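Local coordinates for protein 6-phosphogluconate dehydratase (Shewanella oneidensis, PDB 2GP4) that catalyses the dehydration of 6-phosphogluconate to 2-keto-3-deoxy-6-phosphogluconate, and is captured here in an apo form without its iron-sulfur cluster, at residues P140-S145 with D529-G534; S145-E150 with S609-P614; L181-L186 with A331-I336; N322-I327 with A542-P547; E548-G553 with I590-S595. All blocks are in the same frame, centred on the assembly; numbering follows the deposited sequence.

Contact 1 (P140-S145 with D529-G534); sequences PGMELS and DGRMSG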
# COMPACT_ATOMS: atom_id res chain seq x y z
N PRO A 140 11.99 11.29 15.05
CA PRO A 140 10.99 12.33 14.75
C PRO A 140 10.88 12.61 13.24
O PRO A 140 9.87 13.17 12.79
CB PRO A 140 11.53 13.57 15.49
CG PRO A 140 12.66 13.06 16.36
CD PRO A 140 13.21 11.89 15.63
N GLY A 141 11.90 12.23 12.48
CA GLY A 141 11.85 12.27 11.01
C GLY A 141 10.77 11.36 10.44
O GLY A 141 10.30 11.56 9.32
N MSE A 142 10.38 10.36 11.23
CA MSE A 142 9.31 9.43 10.86
C MSE A 142 7.95 10.16 10.76
O MSE A 142 7.04 9.71 10.07
CB MSE A 142 9.28 8.25 11.84
CG MSE A 142 8.19 7.20 11.61
SE MSE A 142 8.17 6.43 9.81
CE MSE A 142 6.26 6.59 9.46
N GLU A 143 7.85 11.31 11.43
CA GLU A 143 6.64 12.15 11.38
C GLU A 143 6.49 12.93 10.06
O GLU A 143 5.50 13.62 9.86
CB GLU A 143 6.57 13.09 12.59
CG GLU A 143 6.23 12.38 13.91
CD GLU A 143 6.37 13.26 15.15
OE1 GLU A 143 6.34 14.51 15.04
OE2 GLU A 143 6.51 12.70 16.26
N LEU A 144 7.48 12.81 9.17
CA LEU A 144 7.44 13.43 7.84
C LEU A 144 7.23 12.41 6.70
O LEU A 144 7.09 12.80 5.53
CB LEU A 144 8.72 14.22 7.56
CG LEU A 144 9.11 15.42 8.43
CD1 LEU A 144 10.35 16.10 7.85
CD2 LEU A 144 7.96 16.42 8.55
N SER A 145 7.23 11.13 7.05
CA SER A 145 7.17 10.04 6.08
C SER A 145 5.93 10.05 5.19
O SER A 145 6.03 9.92 3.97
CB SER A 145 7.30 8.70 6.81
OG SER A 145 6.90 7.63 5.98
N ASP A 529 -5.58 6.09 16.47
CA ASP A 529 -5.91 6.89 15.29
C ASP A 529 -4.73 6.93 14.33
O ASP A 529 -4.81 7.49 13.23
CB ASP A 529 -6.38 8.30 15.66
CG ASP A 529 -5.50 8.98 16.70
OD1 ASP A 529 -4.36 8.52 16.95
OD2 ASP A 529 -5.96 9.99 17.27
N GLY A 530 -3.63 6.30 14.76
CA GLY A 530 -2.44 6.16 13.94
C GLY A 530 -2.28 4.77 13.36
O GLY A 530 -3.26 4.11 13.01
N ARG A 531 -1.03 4.32 13.28
CA ARG A 531 -0.66 3.08 12.61
C ARG A 531 0.60 2.50 13.23
O ARG A 531 1.34 3.21 13.92
CB ARG A 531 -0.42 3.35 11.12
CG ARG A 531 0.64 4.41 10.83
CD ARG A 531 1.02 4.48 9.37
NE ARG A 531 1.99 5.54 9.10
CZ ARG A 531 2.62 5.71 7.93
NH1 ARG A 531 2.39 4.90 6.91
NH2 ARG A 531 3.48 6.71 7.79
N MSE A 532 0.85 1.22 12.99
CA MSE A 532 2.12 0.60 13.38
C MSE A 532 3.02 0.46 12.16
O MSE A 532 2.87 1.20 11.19
CB MSE A 532 1.87 -0.76 14.05
CG MSE A 532 1.64 -0.67 15.54
SE MSE A 532 -0.13 -0.02 15.98
CE MSE A 532 -0.84 -1.67 16.74
N SER A 533 3.95 -0.49 12.21
CA SER A 533 4.84 -0.80 11.08
C SER A 533 4.12 -1.08 9.76
O SER A 533 4.73 -1.03 8.69
CB SER A 533 5.72 -2.01 11.43
OG SER A 533 4.93 -3.13 11.77
N GLY A 534 2.82 -1.38 9.83
CA GLY A 534 2.07 -1.81 8.65
C GLY A 534 1.96 -3.33 8.53
O GLY A 534 1.20 -3.83 7.70
O HOH W 1 4.59 9.53 8.68
O HOH W 2 4.39 6.32 4.88
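R531 meets M142 and S145 in a buried, water-bridged interdomain contact. It lies where the turn leading into helix 145-160 of the largely helical N-terminal domain faces the loop joining strands 524-528 and 541-546 of the β-rich C-terminal domain. It serves as an example of how one guanidinium group can connect two domains through intermediaries. The side chain of R531 reaches across extended from CG to NE, so that NH2 is delivered to the opposite segment. There NH2 donates to water 2 at 3.1 Å, and the same water is hydrogen-bonded to S145 OG at 3.0 Å; the S145 hydroxyl, anti to its backbone N with chi1 of 165°, is thereby placed to take part in this bridge. A second bridge runs through water 1, which is 2.8 Å from M142 O and probably hydrogen-bonded to it, and which receives a weak bond from R531 NH2 at 3.2 Å. Both waters lie at the edge of the guanidinium, in its plane. M142, present as selenomethionine, bends at chi2 and chi3 and brings its CE obliquely up to R531 NH2, closer than is comfortable, so its exact placing is doubtful. Behind the contact, R531 NE is bound to M504 O and NH1 to N322 OD1. The chemistry implies a guanidinium fixed in rotation by neutral oxygens: M504 O, N322 OD1 and two waters.

Contact 2 (S145-E150 with S609-P614); sequences SLLSRE and SNLSSP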
# COMPACT_ATOMS: atom_id res chain seq x y z
N SER A 145 7.23 11.13 7.05
CA SER A 145 7.17 10.04 6.08
C SER A 145 5.93 10.05 5.19
O SER A 145 6.03 9.92 3.97
CB SER A 145 7.30 8.70 6.81
OG SER A 145 6.90 7.63 5.98
N LEU A 146 4.76 10.20 5.79
CA LEU A 146 3.53 10.30 5.04
C LEU A 146 3.52 11.61 4.24
O LEU A 146 3.17 11.63 3.06
CB LEU A 146 2.32 10.26 5.98
CG LEU A 146 0.93 9.87 5.47
CD1 LEU A 146 -0.08 10.82 6.09
CD2 LEU A 146 0.78 9.84 3.95
N LEU A 147 3.92 12.69 4.91
CA LEU A 147 3.96 14.01 4.31
C LEU A 147 4.89 14.10 3.11
O LEU A 147 4.65 14.91 2.21
CB LEU A 147 4.36 15.05 5.36
CG LEU A 147 3.26 15.55 6.29
CD1 LEU A 147 3.86 16.19 7.52
CD2 LEU A 147 2.34 16.53 5.55
N SER A 148 5.94 13.28 3.08
CA SER A 148 6.88 13.27 1.96
C SER A 148 6.27 12.74 0.66
O SER A 148 6.75 13.07 -0.43
CB SER A 148 8.14 12.47 2.30
OG SER A 148 7.84 11.10 2.47
N ARG A 149 5.24 11.91 0.77
CA ARG A 149 4.48 11.47 -0.40
C ARG A 149 3.86 12.68 -1.11
O ARG A 149 3.94 12.79 -2.33
CB ARG A 149 3.38 10.47 -0.03
CG ARG A 149 2.52 10.04 -1.21
CD ARG A 149 1.26 9.33 -0.74
NE ARG A 149 0.25 10.27 -0.25
CZ ARG A 149 -0.90 9.91 0.31
NH1 ARG A 149 -1.21 8.62 0.49
NH2 ARG A 149 -1.75 10.84 0.72
N GLU A 150 3.27 13.58 -0.33
CA GLU A 150 2.65 14.78 -0.87
C GLU A 150 3.71 15.68 -1.51
O GLU A 150 3.48 16.27 -2.59
CB GLU A 150 1.86 15.54 0.21
CG GLU A 150 0.78 14.69 0.91
CD GLU A 150 -0.33 14.27 -0.03
OE1 GLU A 150 -1.25 15.08 -0.25
OE2 GLU A 150 -0.27 13.15 -0.57
N SER A 609 -1.90 19.87 8.55
CA SER A 609 -3.17 20.34 9.06
C SER A 609 -4.34 20.07 8.10
O SER A 609 -5.49 20.02 8.53
CB SER A 609 -3.08 21.84 9.34
OG SER A 609 -4.22 22.27 10.02
N ASN A 610 -4.02 19.89 6.82
CA ASN A 610 -5.01 19.64 5.77
C ASN A 610 -5.06 18.19 5.28
O ASN A 610 -5.76 17.88 4.33
CB ASN A 610 -4.79 20.60 4.60
CG ASN A 610 -5.38 21.97 4.84
OD1 ASN A 610 -6.60 22.15 4.76
ND2 ASN A 610 -4.53 22.95 5.13
N LEU A 611 -4.31 17.31 5.94
CA LEU A 611 -4.34 15.88 5.60
C LEU A 611 -5.74 15.30 5.83
O LEU A 611 -6.33 15.49 6.90
CB LEU A 611 -3.31 15.12 6.42
CG LEU A 611 -1.97 14.66 5.83
CD1 LEU A 611 -1.55 15.37 4.54
CD2 LEU A 611 -0.86 14.72 6.90
N SER A 612 -6.26 14.62 4.83
CA SER A 612 -7.58 14.01 4.95
C SER A 612 -7.50 12.72 5.75
O SER A 612 -6.43 12.32 6.20
CB SER A 612 -8.21 13.79 3.57
OG SER A 612 -7.56 12.75 2.86
N SER A 613 -8.65 12.08 5.96
CA SER A 613 -8.73 10.84 6.71
C SER A 613 -7.98 9.72 5.99
O SER A 613 -7.94 9.71 4.75
CB SER A 613 -10.19 10.46 6.85
OG SER A 613 -10.73 10.20 5.57
N PRO A 614 -7.39 8.78 6.74
CA PRO A 614 -6.79 7.58 6.15
C PRO A 614 -7.65 6.89 5.07
O PRO A 614 -7.13 6.48 4.04
CB PRO A 614 -6.59 6.66 7.35
CG PRO A 614 -6.36 7.61 8.49
CD PRO A 614 -7.21 8.81 8.21
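L611 sets its two methyl groups against L146 and L147 on the first turns of helix 145-160, an apolar packing of a leucine from the C-terminal part of the chain against the start of a helix of the N-terminal domain. L611 CD2 does most of the touching: it lies 3.9 Å from L147 CD2 and 4.1 Å from L146 CD1. The approach differs for the two neighbours, since L146 and L611 reach toward each other tip to tip while L147 passes at a slant. The other methyl, L611 CD1, rests at 4.4 Å from E150 CG, one turn further on, so the aliphatic part of an acidic side chain completes the apolar patch. L147 holds its CG beside its backbone N (chi1 -82°), which lets CD2 reach L611 although its CB does not point there. In the next shell, a salt bridge ties together the polar ends of two helix residues: R149 grips E150 OE2 side-on, through NE at 2.9 Å and NH2 at 3.0 Å, both from the same face of the carboxylate. Further out, these buried charges are held by the tail after L611, where E150 OE1 accepts S620 N and R149 donates to G617 O, and by helix 322-333, where R149 reaches H326 ND1. L611 O in turn receives K500 NZ. The two shells meet in one residue, because L146, whose CD1 touches L611, also places its CD2 4.0 Å above the centre of the R149 guanidinium face.

Contact 3 (L181-L186 with A331-I336); sequences LLIGAL and ARAAGI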
# COMPACT_ATOMS: atom_id res chain seq x y z
N LEU A 181 5.02 9.59 -6.71
CA LEU A 181 5.25 9.73 -8.15
C LEU A 181 3.96 9.48 -8.92
O LEU A 181 3.60 10.27 -9.80
CB LEU A 181 6.34 8.77 -8.63
CG LEU A 181 7.77 9.03 -8.16
CD1 LEU A 181 8.57 7.73 -8.18
CD2 LEU A 181 8.45 10.11 -9.02
N LEU A 182 3.26 8.40 -8.56
CA LEU A 182 2.00 8.03 -9.21
C LEU A 182 0.98 9.16 -9.13
O LEU A 182 0.44 9.56 -10.15
CB LEU A 182 1.41 6.75 -8.60
CG LEU A 182 0.82 5.68 -9.53
CD1 LEU A 182 -0.06 4.69 -8.76
CD2 LEU A 182 0.05 6.24 -10.72
N ILE A 183 0.74 9.66 -7.92
CA ILE A 183 -0.18 10.78 -7.70
C ILE A 183 0.18 11.97 -8.59
O ILE A 183 -0.68 12.49 -9.30
CB ILE A 183 -0.20 11.22 -6.21
CG1 ILE A 183 -0.80 10.12 -5.33
CG2 ILE A 183 -1.01 12.51 -6.04
CD1 ILE A 183 -0.53 10.26 -3.85
N GLY A 184 1.45 12.38 -8.55
CA GLY A 184 1.93 13.49 -9.36
C GLY A 184 1.77 13.23 -10.84
O GLY A 184 1.38 14.11 -11.60
N ALA A 185 2.08 12.00 -11.25
CA ALA A 185 1.96 11.59 -12.65
C ALA A 185 0.53 11.69 -13.16
O ALA A 185 0.31 12.13 -14.29
CB ALA A 185 2.48 10.18 -12.83
N LEU A 186 -0.45 11.31 -12.34
CA LEU A 186 -1.85 11.37 -12.76
C LEU A 186 -2.37 12.79 -13.00
O LEU A 186 -3.40 12.97 -13.66
CB LEU A 186 -2.75 10.58 -11.79
CG LEU A 186 -2.47 9.07 -11.76
CD1 LEU A 186 -3.03 8.45 -10.48
CD2 LEU A 186 -3.00 8.35 -13.01
N ALA A 331 -5.85 6.40 -6.56
CA ALA A 331 -7.12 6.26 -7.27
C ALA A 331 -7.91 7.58 -7.31
O ALA A 331 -8.46 7.94 -8.35
CB ALA A 331 -7.96 5.14 -6.67
N ARG A 332 -7.94 8.28 -6.18
CA ARG A 332 -8.66 9.55 -6.07
C ARG A 332 -8.14 10.58 -7.06
O ARG A 332 -8.92 11.31 -7.65
CB ARG A 332 -8.62 10.11 -4.65
CG ARG A 332 -9.64 11.23 -4.39
CD ARG A 332 -11.07 10.72 -4.61
NE ARG A 332 -12.03 11.79 -4.87
CZ ARG A 332 -12.29 12.29 -6.08
NH1 ARG A 332 -11.64 11.85 -7.15
NH2 ARG A 332 -13.20 13.25 -6.22
N ALA A 333 -6.82 10.61 -7.23
CA ALA A 333 -6.18 11.50 -8.20
C ALA A 333 -6.72 11.23 -9.60
O ALA A 333 -6.82 12.14 -10.41
CB ALA A 333 -4.66 11.34 -8.16
N ALA A 334 -7.07 9.97 -9.86
CA ALA A 334 -7.56 9.54 -11.17
C ALA A 334 -9.08 9.53 -11.27
O ALA A 334 -9.64 8.92 -12.19
CB ALA A 334 -6.98 8.17 -11.52
N GLY A 335 -9.74 10.18 -10.32
CA GLY A 335 -11.20 10.28 -10.31
C GLY A 335 -11.92 9.03 -9.81
O GLY A 335 -13.14 8.91 -9.98
N ILE A 336 -11.17 8.13 -9.19
CA ILE A 336 -11.72 6.86 -8.72
C ILE A 336 -11.83 6.84 -7.20
O ILE A 336 -10.85 7.07 -6.49
CB ILE A 336 -10.86 5.67 -9.22
CG1 ILE A 336 -10.81 5.68 -10.76
CG2 ILE A 336 -11.43 4.34 -8.72
CD1 ILE A 336 -9.56 5.08 -11.36
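A333 and A334 face L186 and I183, and the route to them begins at A331, near the end of helix 322-333. The CB of A331 points away from helix 179-186, but its carbonyl shapes what follows: A331 O accepts A334 N at 2.9 Å and I336 N at 2.8 Å, the two donors arriving from opposite faces of its plane. R332 comes next and leads its side chain off to a salt bridge with D625. A333 is the residue that engages the other helix most fully. Its CB lies 4.0 Å from L186 CD1 and 4.4 Å from I183 CG2, and it also approaches the backbone at I183 O. A side chain as short as that of A333 lets the backbones draw near, and the CA atoms of I183 and A333 are 6.1 Å apart. At this point the helix is closed by a Schellman motif, a standard way for a helix to stop, and the packing continues onto A334, within the Schellman turn. A334 presents its CB to the same L186 CD1 at 4.1 Å, so one leucine methyl serves two successive alanines. L186 places its CG beside its backbone N, chi1 -64°, which sends CD1 toward that pair; V302 touches both L186 and A334. G335 follows with a positive phi of 78° as the C-prime residue, its N bonded to R332 O at 3.0 Å. I336 then leaves for helix 23-51, where it packs on I32, S36 and R40.

Contact 4 (N322-I327 with A542-P547); sequences NLTMHI and AIHLTP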
# COMPACT_ATOMS: atom_id res chain seq x y z
N ASN A 322 -0.30 0.13 5.16
CA ASN A 322 0.03 1.47 4.67
C ASN A 322 -0.42 1.68 3.23
O ASN A 322 -0.86 2.76 2.86
CB ASN A 322 1.53 1.76 4.81
CG ASN A 322 1.98 1.91 6.26
OD1 ASN A 322 1.18 2.25 7.14
ND2 ASN A 322 3.26 1.66 6.51
N LEU A 323 -0.32 0.62 2.43
CA LEU A 323 -0.68 0.70 1.02
C LEU A 323 -2.17 0.91 0.78
O LEU A 323 -2.56 1.30 -0.31
CB LEU A 323 -0.21 -0.53 0.24
CG LEU A 323 1.00 -0.32 -0.67
CD1 LEU A 323 2.28 -0.70 0.03
CD2 LEU A 323 0.81 -1.15 -1.93
N THR A 324 -2.98 0.67 1.80
CA THR A 324 -4.41 0.93 1.69
C THR A 324 -4.65 2.42 1.50
O THR A 324 -5.49 2.82 0.70
CB THR A 324 -5.21 0.39 2.92
OG1 THR A 324 -4.80 1.07 4.11
CG2 THR A 324 -5.02 -1.11 3.10
N MSE A 325 -3.90 3.25 2.23
CA MSE A 325 -4.01 4.71 2.10
C MSE A 325 -3.51 5.21 0.74
O MSE A 325 -4.14 6.09 0.13
CB MSE A 325 -3.23 5.40 3.22
CG MSE A 325 -3.94 5.46 4.56
SE MSE A 325 -2.79 6.28 5.92
CE MSE A 325 -1.42 4.88 5.97
N HIS A 326 -2.40 4.66 0.28
CA HIS A 326 -1.76 5.08 -0.97
C HIS A 326 -2.55 4.66 -2.20
O HIS A 326 -2.59 5.40 -3.19
CB HIS A 326 -0.32 4.56 -1.06
CG HIS A 326 0.54 4.93 0.10
ND1 HIS A 326 0.48 6.16 0.71
CD2 HIS A 326 1.50 4.23 0.76
CE1 HIS A 326 1.35 6.21 1.71
NE2 HIS A 326 1.98 5.05 1.75
N ILE A 327 -3.15 3.48 -2.16
CA ILE A 327 -4.01 3.00 -3.25
C ILE A 327 -5.20 3.94 -3.40
O ILE A 327 -5.57 4.31 -4.51
CB ILE A 327 -4.49 1.54 -3.02
CG1 ILE A 327 -3.33 0.55 -3.15
CG2 ILE A 327 -5.66 1.18 -3.97
CD1 ILE A 327 -3.72 -0.91 -2.88
N ALA A 542 -7.07 -2.22 16.34
CA ALA A 542 -7.89 -1.31 15.55
C ALA A 542 -7.06 -0.07 15.24
O ALA A 542 -6.68 0.67 16.14
CB ALA A 542 -9.15 -0.94 16.30
N ILE A 543 -6.77 0.13 13.95
CA ILE A 543 -5.84 1.18 13.50
C ILE A 543 -6.49 2.15 12.51
O ILE A 543 -7.53 1.84 11.93
CB ILE A 543 -4.54 0.57 12.87
CG1 ILE A 543 -4.87 -0.27 11.63
CG2 ILE A 543 -3.77 -0.25 13.89
CD1 ILE A 543 -3.66 -0.64 10.78
N HIS A 544 -5.87 3.31 12.31
CA HIS A 544 -6.40 4.35 11.41
C HIS A 544 -7.77 4.88 11.87
O HIS A 544 -8.52 5.44 11.07
CB HIS A 544 -6.49 3.83 9.95
CG HIS A 544 -5.21 3.28 9.42
ND1 HIS A 544 -5.02 3.00 8.08
CD2 HIS A 544 -4.04 2.97 10.03
CE1 HIS A 544 -3.80 2.53 7.89
NE2 HIS A 544 -3.18 2.50 9.06
N LEU A 545 -8.07 4.71 13.16
CA LEU A 545 -9.33 5.20 13.74
C LEU A 545 -9.62 6.64 13.33
O LEU A 545 -8.76 7.52 13.39
CB LEU A 545 -9.36 5.06 15.27
CG LEU A 545 -10.69 5.42 15.94
CD1 LEU A 545 -11.86 4.61 15.37
CD2 LEU A 545 -10.62 5.26 17.45
N THR A 546 -10.86 6.85 12.90
CA THR A 546 -11.30 8.09 12.30
C THR A 546 -12.74 8.35 12.73
O THR A 546 -13.57 7.42 12.73
CB THR A 546 -11.17 8.01 10.76
OG1 THR A 546 -9.81 7.69 10.42
CG2 THR A 546 -11.56 9.33 10.09
N PRO A 547 -13.06 9.61 13.11
CA PRO A 547 -12.15 10.78 13.19
C PRO A 547 -11.06 10.62 14.24
O PRO A 547 -11.29 10.03 15.30
CB PRO A 547 -13.10 11.93 13.57
CG PRO A 547 -14.46 11.46 13.20
CD PRO A 547 -14.43 9.98 13.48
O HOH W 3 -0.82 0.97 8.41
O HOH W 4 -6.47 3.18 5.28
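M325 and H544 mark the closest backbone approach, their CA atoms 9.6 Å apart, where an early turn of helix 322-333 faces a corner of the chain at which H544 takes up left-handed backbone angles (phi 63°) between two short strand pieces. From that corner H544 extends its imidazole toward the helix. M325, present as selenomethionine, comes from the opposite direction; its chain bends at chi3 and puts CE 3.9 Å from H544 CE1. The selenium-aromatic contact is oblique, M325 SE standing 4.8 Å from the centroid of the H544 ring. T324 approaches differently, its OG1 at the ring edge near the plane, and its hydroxyl is hydrogen-bonded to T321 O, the carbonyl accepting. Water links the polar atoms on both sides of the imidazole. Water 3 donates to N322 OD1 at 2.7 Å and is hydrogen-bonded to H544 NE2 at 2.9 Å; water 4 donates to T324 OG1 at 2.9 Å and pairs with H544 ND1 at 3.2 Å. Since both waters lie in the ring plane, the pair helps to set the rotation of the imidazole. The corner itself is braced by T546 OG1, which donates to H544 O at 2.7 Å, and by a backbone bond between H544 and G530. A helix of one domain thus meets a bend in a strand of the mixed sheet of the other, a hydrated domain interface consistent with the two-domain build of the dihydroxy-acid and 6-phosphogluconate dehydratase family.

Contact 5 (E548-G553 with I590-S595); sequences EAIDGG and IDLRHS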
# COMPACT_ATOMS: atom_id res chain seq x y z
N GLU A 548 -9.86 11.14 13.95
CA GLU A 548 -8.76 11.11 14.90
C GLU A 548 -9.06 11.99 16.11
O GLU A 548 -10.05 12.74 16.11
CB GLU A 548 -7.42 11.47 14.24
CG GLU A 548 -7.25 12.90 13.73
CD GLU A 548 -5.83 13.17 13.24
OE1 GLU A 548 -5.60 13.15 12.01
OE2 GLU A 548 -4.93 13.39 14.08
N ALA A 549 -8.22 11.89 17.15
CA ALA A 549 -8.46 12.60 18.41
C ALA A 549 -8.64 14.11 18.21
O ALA A 549 -9.66 14.67 18.62
CB ALA A 549 -7.36 12.30 19.42
N ILE A 550 -7.68 14.75 17.55
CA ILE A 550 -7.73 16.20 17.34
C ILE A 550 -8.76 16.66 16.30
O ILE A 550 -8.99 17.86 16.13
CB ILE A 550 -6.33 16.82 17.04
CG1 ILE A 550 -5.80 16.36 15.67
CG2 ILE A 550 -5.34 16.53 18.18
CD1 ILE A 550 -4.78 17.31 15.09
N ASP A 551 -9.37 15.70 15.59
CA ASP A 551 -10.50 16.00 14.72
C ASP A 551 -11.84 15.87 15.45
O ASP A 551 -12.91 16.01 14.85
CB ASP A 551 -10.48 15.13 13.46
CG ASP A 551 -9.77 15.79 12.29
OD1 ASP A 551 -9.94 17.01 12.10
OD2 ASP A 551 -9.04 15.09 11.56
N GLY A 552 -11.79 15.60 16.76
CA GLY A 552 -12.98 15.53 17.60
C GLY A 552 -13.59 14.15 17.70
O GLY A 552 -14.72 13.99 18.15
N GLY A 553 -12.83 13.14 17.27
CA GLY A 553 -13.29 11.76 17.31
C GLY A 553 -13.50 11.27 18.73
O GLY A 553 -12.77 11.68 19.65
N ILE A 590 -4.54 17.63 24.16
CA ILE A 590 -3.30 16.96 23.78
C ILE A 590 -2.23 18.00 23.42
O ILE A 590 -2.45 18.86 22.57
CB ILE A 590 -3.50 15.95 22.62
CG1 ILE A 590 -4.53 14.89 23.02
CG2 ILE A 590 -2.17 15.30 22.23
CD1 ILE A 590 -5.01 14.02 21.89
N ASP A 591 -1.08 17.90 24.10
CA ASP A 591 0.04 18.81 23.90
C ASP A 591 0.88 18.39 22.71
O ASP A 591 1.72 17.50 22.82
CB ASP A 591 0.91 18.86 25.17
CG ASP A 591 2.05 19.87 25.06
OD1 ASP A 591 1.91 20.85 24.30
OD2 ASP A 591 3.08 19.68 25.74
N LEU A 592 0.67 19.05 21.57
CA LEU A 592 1.35 18.69 20.33
C LEU A 592 2.52 19.60 19.99
O LEU A 592 3.10 19.49 18.91
CB LEU A 592 0.36 18.65 19.17
CG LEU A 592 -0.72 17.57 19.22
CD1 LEU A 592 -1.96 18.05 18.48
CD2 LEU A 592 -0.20 16.26 18.65
N ARG A 593 2.87 20.49 20.91
CA ARG A 593 3.93 21.49 20.69
C ARG A 593 5.23 20.91 20.16
O ARG A 593 5.87 21.50 19.28
CB ARG A 593 4.17 22.30 21.97
CG ARG A 593 3.19 23.46 22.17
CD ARG A 593 2.70 23.56 23.62
NE ARG A 593 3.72 24.02 24.55
CZ ARG A 593 3.76 23.72 25.84
NH1 ARG A 593 2.84 22.92 26.37
NH2 ARG A 593 4.74 24.19 26.61
N HIS A 594 5.62 19.74 20.67
CA HIS A 594 6.85 19.08 20.25
C HIS A 594 6.75 18.31 18.93
O HIS A 594 7.74 17.77 18.44
CB HIS A 594 7.39 18.18 21.36
CG HIS A 594 8.16 18.92 22.41
ND1 HIS A 594 7.58 19.39 23.57
CD2 HIS A 594 9.46 19.30 22.47
CE1 HIS A 594 8.50 20.01 24.30
NE2 HIS A 594 9.64 19.97 23.65
N SER A 595 5.55 18.28 18.35
CA SER A 595 5.33 17.68 17.04
C SER A 595 5.15 18.74 15.96
O SER A 595 4.80 18.42 14.82
CB SER A 595 4.10 16.77 17.07
OG SER A 595 4.30 15.64 17.89
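E548 O, directly ahead of A549 and I550, the residues that touch I590 and L592, is gripped by two backbone donors: G553 N at 3.0 Å and, weakly, D551 N at 3.1 Å. With A549 O accepting G552 N at 3.0 Å and G552 at a positive phi of 91°, these bonds curl the segment 548-553 into a pattern like that of a Schellman paperclip, here without a regular helix before it, and A549 and I550 point their CB atoms toward segment 590-595. That facing segment offers two branched side chains. A549 CB rests on I590 CD1 at 3.8 Å, while the I550 branch that reaches across is CG2, which lies 3.7 Å from L592 CD1. The contact of I550 CG2 with I590 CD1 is looser, at 4.5 Å. I550 and L592 pass each other at a slant. Torsion explains the choice of branch: with chi1 of 68°, I550 CG1 is wedged between its backbone N and carbonyl carbon, and CG2 is the methyl turned to L592. In the second segment S595 N binds L592 O at 2.8 Å, a bond that spans the short 3-10 turn, and R593 and D591 form a salt bridge whose hydrogen bond is weak. Short helix 499-502 touches both segments: I550 meets K500, L592 meets A501, and D551 is salt-bridged to K500. D529 OD2 holds A549 N from the strand loop. The arrangement is a partly buried apolar packing of two loops within the mainly β, trefoil-like C-terminal domain; it joins the loop after strand 541-546 to that before helix 605-609.

In the fold
Contacts 1, 2 and 4 form an interdomain group, their centres about 11 Å from one another pairwise. R531 of contact 1 reaches contact 4 through NH1, 2.9 Å from N322 OD1; R149 of contact 2 reaches the same helix, its NH1 3.0 Å from H326 ND1. S145 belongs to contacts 1 and 2. Contact 3 lies at the far end of helix 322-333, centre about 18 Å from that of contact 4, while contact 5 extends the group outward, A549 N lying 3.0 Å from D529 OD2. The centres of contacts 3 and 5 are about 29 Å apart. In this apo form, without its iron-sulfur cluster, no ligand marks the active site.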